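PDB 5LXZ: secreted protein from Streptomyces lividans TK24, which is probably a copper-radical oxidase (GlxA) related to galactose oxidase, binding copper and carrying a Kelch-type beta-propeller. Local coordinates for residues H30-G44 against D77-L91. The protein carries 1 engineered substitution. Sequence-based numbering, arbitrary orientation.
With EDO (1,2-ethanediol), chain P.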
ATOM      1  N   HIS A  30      -0.811   8.953   2.525  1.00  7.80           N
ATOM      2  CA  HIS A  30      -0.398   8.598   1.188  1.00  8.41           C
ATOM      3  C   HIS A  30       0.516   9.685   0.713  1.00  8.10           C
ATOM      4  O   HIS A  30       0.246  10.878   0.957  1.00  8.28           O
ATOM      5  CB  HIS A  30      -1.613   8.624   0.247  1.00  9.27           C
ATOM      6  CG  HIS A  30      -2.770   7.800   0.686  1.00  9.93           C
ATOM      7  ND1 HIS A  30      -3.127   6.614   0.077  1.00 11.06           N
ATOM      8  CD2 HIS A  30      -3.659   7.974   1.686  1.00 11.18           C
ATOM      9  CE1 HIS A  30      -4.189   6.104   0.678  1.00 10.92           C
ATOM     10  NE2 HIS A  30      -4.507   6.890   1.678  1.00 12.16           N
ATOM     11  N   ALA A  31       1.520   9.336  -0.067  1.00  7.56           N
ATOM     12  CA  ALA A  31       2.277  10.340  -0.770  1.00  7.64           C
ATOM     13  C   ALA A  31       2.707   9.840  -2.120  1.00  7.82           C
ATOM     14  O   ALA A  31       2.885   8.624  -2.322  1.00  7.63           O
ATOM     15  CB  ALA A  31       3.461  10.804   0.035  1.00  8.20           C
ATOM     16  N   ALA A  32       2.855  10.765  -3.043  1.00  7.07           N
ATOM     17  CA  ALA A  32       3.306  10.428  -4.378  1.00  7.11           C
ATOM     18  C   ALA A  32       4.204  11.530  -4.903  1.00  6.86           C
ATOM     19  O   ALA A  32       3.857  12.698  -4.802  1.00  7.71           O
ATOM     20  CB  ALA A  32       2.128  10.237  -5.310  1.00  7.38           C
ATOM     21  N   LEU A  33       5.341  11.168  -5.476  1.00  6.94           N
ATOM     22  CA  LEU A  33       6.150  12.113  -6.194  1.00  7.19           C
ATOM     23  C   LEU A  33       5.538  12.357  -7.545  1.00  7.37           C
ATOM     24  O   LEU A  33       5.216  11.427  -8.234  1.00  8.04           O
ATOM     25  CB  LEU A  33       7.588  11.632  -6.319  1.00  7.74           C
ATOM     26  CG  LEU A  33       8.470  12.512  -7.193  1.00  7.99           C
ATOM     27  CD1 LEU A  33       8.663  13.875  -6.548  1.00  8.52           C
ATOM     28  CD2 LEU A  33       9.824  11.847  -7.432  1.00  8.15           C
ATOM     29  N   LEU A  34       5.320  13.631  -7.890  1.00  8.15           N
ATOM     30  CA  LEU A  34       4.722  14.018  -9.159  1.00  8.80           C
ATOM     31  C   LEU A  34       5.806  14.455 -10.132  1.00  8.82           C
ATOM     32  O   LEU A  34       6.928  14.816  -9.754  1.00  8.39           O
ATOM     33  CB  LEU A  34       3.798  15.210  -8.916  1.00  9.92           C
ATOM     34  CG  LEU A  34       2.762  15.016  -7.804  1.00 11.07           C
ATOM     35  CD1 LEU A  34       2.066  16.353  -7.584  1.00 12.89           C
ATOM     36  CD2 LEU A  34       1.796  13.911  -8.142  1.00 12.41           C
ATOM     37  N   ARG A  35       5.464  14.379 -11.408  1.00  9.51           N
ATOM     38  CA  ARG A  35       6.425  14.662 -12.476  1.00 10.68           C
ATOM     39  C   ARG A  35       6.905  16.095 -12.509  1.00 11.00           C
ATOM     40  O   ARG A  35       7.865  16.400 -13.178  1.00 12.13           O
ATOM     41  CB  ARG A  35       5.870  14.208 -13.815  1.00 11.92           C
ATOM     42  CG  ARG A  35       4.624  14.917 -14.311  1.00 13.58           C
ATOM     43  CD  ARG A  35       4.968  16.050 -15.221  1.00 16.00           C
ATOM     44  NE  ARG A  35       3.801  16.425 -16.028  1.00 18.05           N
ATOM     45  CZ  ARG A  35       3.813  17.414 -16.913  1.00 18.96           C
ATOM     46  NH1 ARG A  35       4.898  18.137 -17.093  1.00 22.13           N
ATOM     47  NH2 ARG A  35       2.736  17.634 -17.649  1.00 22.28           N
ATOM     48  N   THR A  36       6.222  16.982 -11.791  1.00 11.27           N
ATOM     49  CA  THR A  36       6.681  18.345 -11.550  1.00 12.09           C
ATOM     50  C   THR A  36       7.806  18.474 -10.550  1.00 12.84           C
ATOM     51  O   THR A  36       8.332  19.557 -10.347  1.00 14.86           O
ATOM     52  CB  THR A  36       5.507  19.192 -11.059  1.00 12.73           C
ATOM     53  OG1 THR A  36       4.942  18.523  -9.910  1.00 12.74           O
ATOM     54  CG2 THR A  36       4.455  19.301 -12.128  1.00 13.37           C
ATOM     55  N   GLY A  37       8.184  17.370  -9.887  1.00 11.11           N
ATOM     56  CA  GLY A  37       9.171  17.384  -8.863  1.00 11.34           C
ATOM     57  C   GLY A  37       8.614  17.653  -7.477  1.00 11.74           C
ATOM     58  O   GLY A  37       9.367  17.631  -6.518  1.00 13.50           O
ATOM     59  N   LYS A  38       7.311  17.884  -7.382  1.00 11.43           N
ATOM     60  CA  LYS A  38       6.663  18.135  -6.112  1.00 11.38           C
ATOM     61  C   LYS A  38       6.032  16.858  -5.592  1.00 10.59           C
ATOM     62  O   LYS A  38       5.807  15.907  -6.363  1.00  9.87           O
ATOM     63  CB  LYS A  38       5.637  19.224  -6.296  1.00 12.89           C
ATOM     64  CG  LYS A  38       6.328  20.504  -6.792  1.00 15.51           C
ATOM     65  CD  LYS A  38       5.355  21.621  -6.863  1.00 17.59           C
ATOM     66  CE  LYS A  38       5.916  22.824  -7.604  1.00 20.03           C
ATOM     67  NZ  LYS A  38       4.850  23.869  -7.600  1.00 22.56           N
ATOM     68  N   VAL A  39       5.759  16.838  -4.298  1.00  9.09           N
ATOM     69  CA  VAL A  39       5.187  15.660  -3.650  1.00  9.23           C
ATOM     70  C   VAL A  39       3.776  15.947  -3.228  1.00  9.28           C
ATOM     71  O   VAL A  39       3.519  16.922  -2.503  1.00  8.18           O
ATOM     72  CB  VAL A  39       6.017  15.241  -2.441  1.00  9.52           C
ATOM     73  CG1 VAL A  39       5.436  14.016  -1.765  1.00  9.65           C
ATOM     74  CG2 VAL A  39       7.471  15.002  -2.836  1.00 10.03           C
ATOM     75  N   LEU A  40       2.859  15.088  -3.665  1.00  8.52           N
ATOM     76  CA  LEU A  40       1.474  15.111  -3.232  1.00  8.81           C
ATOM     77  C   LEU A  40       1.388  14.337  -1.919  1.00  8.34           C
ATOM     78  O   LEU A  40       1.857  13.198  -1.840  1.00  8.06           O
ATOM     79  CB  LEU A  40       0.593  14.459  -4.277  1.00  9.64           C
ATOM     80  CG  LEU A  40      -0.892  14.411  -3.928  1.00 10.41           C
ATOM     81  CD1 LEU A  40      -1.476  15.795  -4.008  1.00 11.65           C
ATOM     82  CD2 LEU A  40      -1.610  13.388  -4.822  1.00 11.40           C
ATOM     83  N   MET A  41       0.840  14.954  -0.884  1.00  7.89           N
ATOM     84  CA  MET A  41       0.708  14.343   0.430  1.00  8.63           C
ATOM     85  C   MET A  41      -0.764  14.330   0.795  1.00  8.58           C
ATOM     86  O   MET A  41      -1.380  15.406   0.971  1.00  8.27           O
ATOM     87  CB  MET A  41       1.526  15.143   1.438  1.00  9.64           C
ATOM     88  CG  MET A  41       2.999  15.208   1.047  1.00 10.63           C
ATOM     89  SD  MET A  41       3.978  16.329   2.054  1.00 13.43           S
ATOM     90  CE  MET A  41       4.105  15.282   3.501  1.00 14.95           C
ATOM     91  N   VAL A  42      -1.343  13.151   0.938  1.00  8.25           N
ATOM     92  CA  VAL A  42      -2.774  13.021   1.113  1.00  8.91           C
ATOM     93  C   VAL A  42      -3.082  12.492   2.506  1.00  8.46           C
ATOM     94  O   VAL A  42      -2.577  11.457   2.927  1.00  7.69           O
ATOM     95  CB  VAL A  42      -3.425  12.106   0.063  1.00  9.38           C
ATOM     96  CG1 VAL A  42      -4.930  12.118   0.210  1.00 10.19           C
ATOM     97  CG2 VAL A  42      -3.025  12.512  -1.341  1.00  9.87           C
ATOM     98  N   ALA A  43      -3.885  13.268   3.220  1.00  8.78           N
ATOM     99  CA  ALA A  43      -4.400  12.864   4.487  1.00  8.71           C
ATOM    100  C   ALA A  43      -5.838  12.410   4.410  1.00  8.88           C
ATOM    101  O   ALA A  43      -6.227  11.528   5.145  1.00  9.30           O
ATOM    102  CB  ALA A  43      -4.295  14.030   5.471  1.00  8.83           C
ATOM    103  N   GLY A  44      -6.651  13.033   3.563  1.00  8.95           N
ATOM    104  CA  GLY A  44      -8.091  12.855   3.710  1.00  9.61           C
ATOM    105  C   GLY A  44      -8.468  13.336   5.103  1.00  9.10           C
ATOM    106  O   GLY A  44      -7.949  14.364   5.551  1.00 10.49           O
ATOM    107  N   ASP A  77     -13.119  11.928   1.049  1.00 11.76           N
ATOM    108  CA  ASP A  77     -12.211  11.359   2.036  1.00 11.86           C
ATOM    109  C   ASP A  77     -11.272  10.353   1.362  1.00 12.35           C
ATOM    110  O   ASP A  77     -11.541   9.152   1.377  1.00 12.93           O
ATOM    111  CB  ASP A  77     -12.917  10.712   3.217  1.00 11.26           C
ATOM    112  CG  ASP A  77     -12.017  10.616   4.413  1.00 11.77           C
ATOM    113  OD1 ASP A  77     -10.805  10.849   4.222  1.00 12.07           O
ATOM    114  OD2 ASP A  77     -12.489  10.348   5.544  1.00 12.60           O
ATOM    115  N   LEU A  78     -10.159  10.883   0.872  1.00 12.78           N
ATOM    116  CA  LEU A  78      -9.171  10.107   0.089  1.00 14.65           C
ATOM    117  C   LEU A  78      -8.199   9.315   0.922  1.00 16.21           C
ATOM    118  O   LEU A  78      -7.311   8.671   0.394  1.00 17.32           O
ATOM    119  CB  LEU A  78      -8.433  11.013  -0.856  1.00 15.72           C
ATOM    120  CG  LEU A  78      -9.344  11.726  -1.823  1.00 18.04           C
ATOM    121  CD1 LEU A  78      -8.486  12.561  -2.754  1.00 21.04           C
ATOM    122  CD2 LEU A  78     -10.290  10.787  -2.563  1.00 18.86           C
ATOM    123  N   PHE A  79      -8.395   9.312   2.220  1.00 16.07           N
ATOM    124  CA  PHE A  79      -7.773   8.362   3.097  1.00 17.76           C
ATOM    125  C   PHE A  79      -8.310   6.992   2.635  1.00 16.86           C
ATOM    126  O   PHE A  79      -9.458   6.884   2.314  1.00 18.72           O
ATOM    127  CB  PHE A  79      -8.225   8.791   4.536  1.00 18.68           C
ATOM    128  CG  PHE A  79      -8.055   7.776   5.607  1.00 18.25           C
ATOM    129  CD1 PHE A  79      -6.922   6.999   5.701  1.00 17.00           C
ATOM    130  CD2 PHE A  79      -9.061   7.631   6.584  1.00 17.78           C
ATOM    131  CE1 PHE A  79      -6.781   6.086   6.726  1.00 18.65           C
ATOM    132  CE2 PHE A  79      -8.943   6.709   7.576  1.00 18.83           C
ATOM    133  CZ  PHE A  79      -7.791   5.937   7.663  1.00 19.02           C
ATOM    134  N   CYS A  80      -7.522   5.951   2.611  0.70 17.57           N
ATOM    135  CA  CYS A  80      -8.091   4.619   2.200  0.70 14.83           C
ATOM    136  C   CYS A  80      -8.248   4.434   0.695  0.70 12.34           C
ATOM    137  O   CYS A  80      -8.940   3.522   0.260  0.70 10.72           O
ATOM    138  CB  CYS A  80      -9.498   4.262   2.807  0.70 15.54           C
ATOM    139  SG  CYS A  80      -9.823   4.416   4.583  0.70 17.34           S
ATOM    140  N   THR A  81      -7.650   5.306  -0.106  1.00 10.19           N
ATOM    141  CA  THR A  81      -7.691   5.129  -1.550  1.00  9.66           C
ATOM    142  C   THR A  81      -6.569   4.278  -2.068  1.00  8.15           C
ATOM    143  O   THR A  81      -5.598   4.021  -1.373  1.00  8.29           O
ATOM    144  CB  THR A  81      -7.494   6.496  -2.242  1.00 10.36           C
ATOM    145  OG1 THR A  81      -6.361   7.171  -1.652  1.00 11.10           O
ATOM    146  CG2 THR A  81      -8.691   7.297  -2.135  1.00 11.65           C
ATOM    147  N   GLY A  82      -6.700   3.830  -3.327  1.00  7.54           N
ATOM    148  CA  GLY A  82      -5.613   3.265  -4.088  1.00  7.55           C
ATOM    149  C   GLY A  82      -5.224   4.261  -5.159  1.00  7.61           C
ATOM    150  O   GLY A  82      -5.992   5.167  -5.478  1.00  8.11           O
ATOM    151  N   HIS A  83      -4.038   4.115  -5.740  1.00  7.60           N
ATOM    152  CA  HIS A  83      -3.538   5.158  -6.620  1.00  8.36           C
ATOM    153  C   HIS A  83      -2.352   4.690  -7.413  1.00  8.96           C
ATOM    154  O   HIS A  83      -1.500   3.953  -6.883  1.00  9.75           O
ATOM    155  CB  HIS A  83      -3.197   6.429  -5.887  1.00  8.79           C
ATOM    156  CG  HIS A  83      -2.537   6.208  -4.586  1.00  9.09           C
ATOM    157  ND1 HIS A  83      -1.409   5.439  -4.435  1.00 10.04           N
ATOM    158  CD2 HIS A  83      -2.888   6.607  -3.350  1.00 10.28           C
ATOM    159  CE1 HIS A  83      -1.055   5.430  -3.165  1.00 10.79           C
ATOM    160  NE2 HIS A  83      -1.947   6.110  -2.486  1.00 10.91           N
ATOM    161  N   THR A  84      -2.275   5.120  -8.670  1.00  8.55           N
ATOM    162  CA  THR A  84      -1.122   4.851  -9.490  1.00  8.56           C
ATOM    163  C   THR A  84      -1.019   5.945 -10.565  1.00  8.16           C
ATOM    164  O   THR A  84      -2.005   6.608 -10.908  1.00  8.10           O
ATOM    165  CB  THR A  84      -1.149   3.419 -10.036  1.00  9.88           C
ATOM    166  OG1 THR A  84       0.188   3.009 -10.406  1.00 10.95           O
ATOM    167  CG2 THR A  84      -2.100   3.299 -11.185  1.00 10.24           C
ATOM    168  N   GLN A  85       0.187   6.158 -11.063  1.00  7.36           N
ATOM    169  CA  GLN A  85       0.426   7.105 -12.145  1.00  7.35           C
ATOM    170  C   GLN A  85      -0.097   6.608 -13.465  1.00  7.39           C
ATOM    171  O   GLN A  85       0.179   5.491 -13.873  1.00  8.74           O
ATOM    172  CB  GLN A  85       1.933   7.356 -12.274  1.00  7.25           C
ATOM    173  CG  GLN A  85       2.212   8.535 -13.212  1.00  7.75           C
ATOM    174  CD  GLN A  85       3.605   8.632 -13.812  1.00  8.58           C
ATOM    175  OE1 GLN A  85       3.789   9.317 -14.844  1.00  9.02           O
ATOM    176  NE2 GLN A  85       4.596   8.059 -13.177  1.00  9.22           N
ATOM    177  N   LEU A  86      -0.835   7.456 -14.148  1.00  7.41           N
ATOM    178  CA  LEU A  86      -1.279   7.216 -15.510  1.00  7.95           C
ATOM    179  C   LEU A  86      -0.194   7.631 -16.502  1.00  8.44           C
ATOM    180  O   LEU A  86       0.775   8.287 -16.168  1.00  8.74           O
ATOM    181  CB  LEU A  86      -2.541   8.023 -15.768  1.00  8.19           C
ATOM    182  CG  LEU A  86      -3.718   7.659 -14.882  1.00  8.91           C
ATOM    183  CD1 LEU A  86      -4.870   8.554 -15.251  1.00  9.89           C
ATOM    184  CD2 LEU A  86      -4.107   6.198 -14.949  1.00  9.69           C
ATOM    185  N   ALA A  87      -0.376   7.207 -17.742  1.00  9.91           N
ATOM    186  CA  ALA A  87       0.611   7.546 -18.791  1.00 10.80           C
ATOM    187  C   ALA A  87       0.845   9.024 -18.986  1.00 11.88           C
ATOM    188  O   ALA A  87       1.960   9.459 -19.336  1.00 13.63           O
ATOM    189  CB  ALA A  87       0.214   6.909 -20.117  1.00 11.40           C
ATOM    190  N   ASN A  88      -0.172   9.853 -18.730  1.00 12.89           N
ATOM    191  CA  ASN A  88       0.055  11.284 -18.806  1.00 14.24           C
ATOM    192  C   ASN A  88       0.607  11.975 -17.574  1.00 13.79           C
ATOM    193  O   ASN A  88       0.723  13.202 -17.537  1.00 15.21           O
ATOM    194  CB  ASN A  88      -1.220  11.965 -19.255  1.00 15.58           C
ATOM    195  CG  ASN A  88      -2.299  11.955 -18.200  1.00 17.22           C
ATOM    196  OD1 ASN A  88      -2.156  11.394 -17.101  1.00 15.23           O
ATOM    197  ND2 ASN A  88      -3.430  12.561 -18.552  1.00 20.57           N
ATOM    198  N   GLY A  89       1.016  11.218 -16.555  1.00 10.80           N
ATOM    199  CA  GLY A  89       1.567  11.802 -15.340  1.00 10.77           C
ATOM    200  C   GLY A  89       0.542  12.150 -14.301  1.00 10.02           C
ATOM    201  O   GLY A  89       0.888  12.455 -13.171  1.00 11.47           O
ATOM    202  N   ASN A  90      -0.753  12.082 -14.629  1.00  9.02           N
ATOM    203  CA  ASN A  90      -1.763  12.291 -13.601  1.00  8.48           C
ATOM    204  C   ASN A  90      -1.777  11.085 -12.677  1.00  8.20           C
ATOM    205  O   ASN A  90      -1.397   9.993 -13.058  1.00  8.64           O
ATOM    206  CB  ASN A  90      -3.146  12.456 -14.186  1.00  8.46           C
ATOM    207  CG  ASN A  90      -3.339  13.773 -14.921  1.00  9.09           C
ATOM    208  OD1 ASN A  90      -2.470  14.626 -14.980  1.00  9.63           O
ATOM    209  ND2 ASN A  90      -4.525  13.926 -15.473  1.00 10.28           N
ATOM    210  N   LEU A  91      -2.171  11.288 -11.437  1.00  8.33           N
ATOM    211  CA  LEU A  91      -2.286  10.208 -10.478  1.00  8.42           C
ATOM    212  C   LEU A  91      -3.755   9.817 -10.428  1.00  8.43           C
ATOM    213  O   LEU A  91      -4.585  10.640 -10.044  1.00  8.87           O
ATOM    214  CB  LEU A  91      -1.825  10.652  -9.089  1.00  9.24           C
ATOM    215  CG  LEU A  91      -1.703   9.537  -8.056  1.00 10.12           C
ATOM    216  CD1 LEU A  91      -0.470   8.653  -8.297  1.00 10.23           C
ATOM    217  CD2 LEU A  91      -1.623  10.113  -6.639  1.00 11.18           C
TER
HETATM  218  C1  EDO P 715      -2.267   1.163  -3.353  1.00 19.36           C
HETATM  219  O1  EDO P 715      -2.331   2.591  -3.508  1.00 21.21           O
HETATM  220  C2  EDO P 715      -1.860   0.547  -4.644  1.00 19.35           C
HETATM  221  O2  EDO P 715      -2.661   1.243  -5.606  1.00 15.27           O
HETATM  222  O   HOH W   1       3.345  12.520 -11.986  1.00 16.02           O
HETATM  223  O   HOH W   2       1.024  15.241 -15.858  1.00 22.53           O
HETATM  224  O   HOH W   3       0.516  15.948 -18.865  1.00 31.44           O
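The imidazoles of His30 and His83 meet rim to rim with their planes at 81°, joined by a hydrogen bond of 2.9 Å between His30 ND1 and His83 NE2. Thr81 OG1 lies over one face of the His30 ring, while the backbone N of Cys80 sits near its plane and gives His30 NE2 a weak bond of 3.3 Å. Histidine suits this buried place because its two ring nitrogens face different partners. Its CG stands anti to the carbonyl carbon (chi1 -54°), carrying the ring across to the 78-81 turn. With an alanine in place of His30, His83 NE2 would probably lose its partner, Cys80 N its weak acceptor, and the His83 ring would be less held against turning. Ethanediol O1 covers one face of His83, 3.1 Å from CE1. The turn is braced from within by Thr81 OG1, which donates to Leu78 O at 2.7 Å.

Around this polar centre the packing is apolar: Leu91 CD2 reaches Leu40 CD2 at 3.7 Å and Ala32 CB, whose small methyl suits the close approach, and Val42 CG1 touches Leu78 CB. A CB at Gly44 would run into Phe79 N and Asp77 OD1, and the positive phi also favours glycine. Near the hairpin ends, three waters bridge Arg35 to the backbone oxygens of Asn88 and Gly89.

In one of the two conformers of Cys80 its SG lies over the Phe79 ring, which, beside the copper ligand His461, approaches the metal. Cys80 is probably the counterpart of the cysteine that galactose oxidase links to a copper-ligand tyrosine. The contact thus joins two antiparallel sheets, consistent with neighbouring propeller blades, beside the copper site.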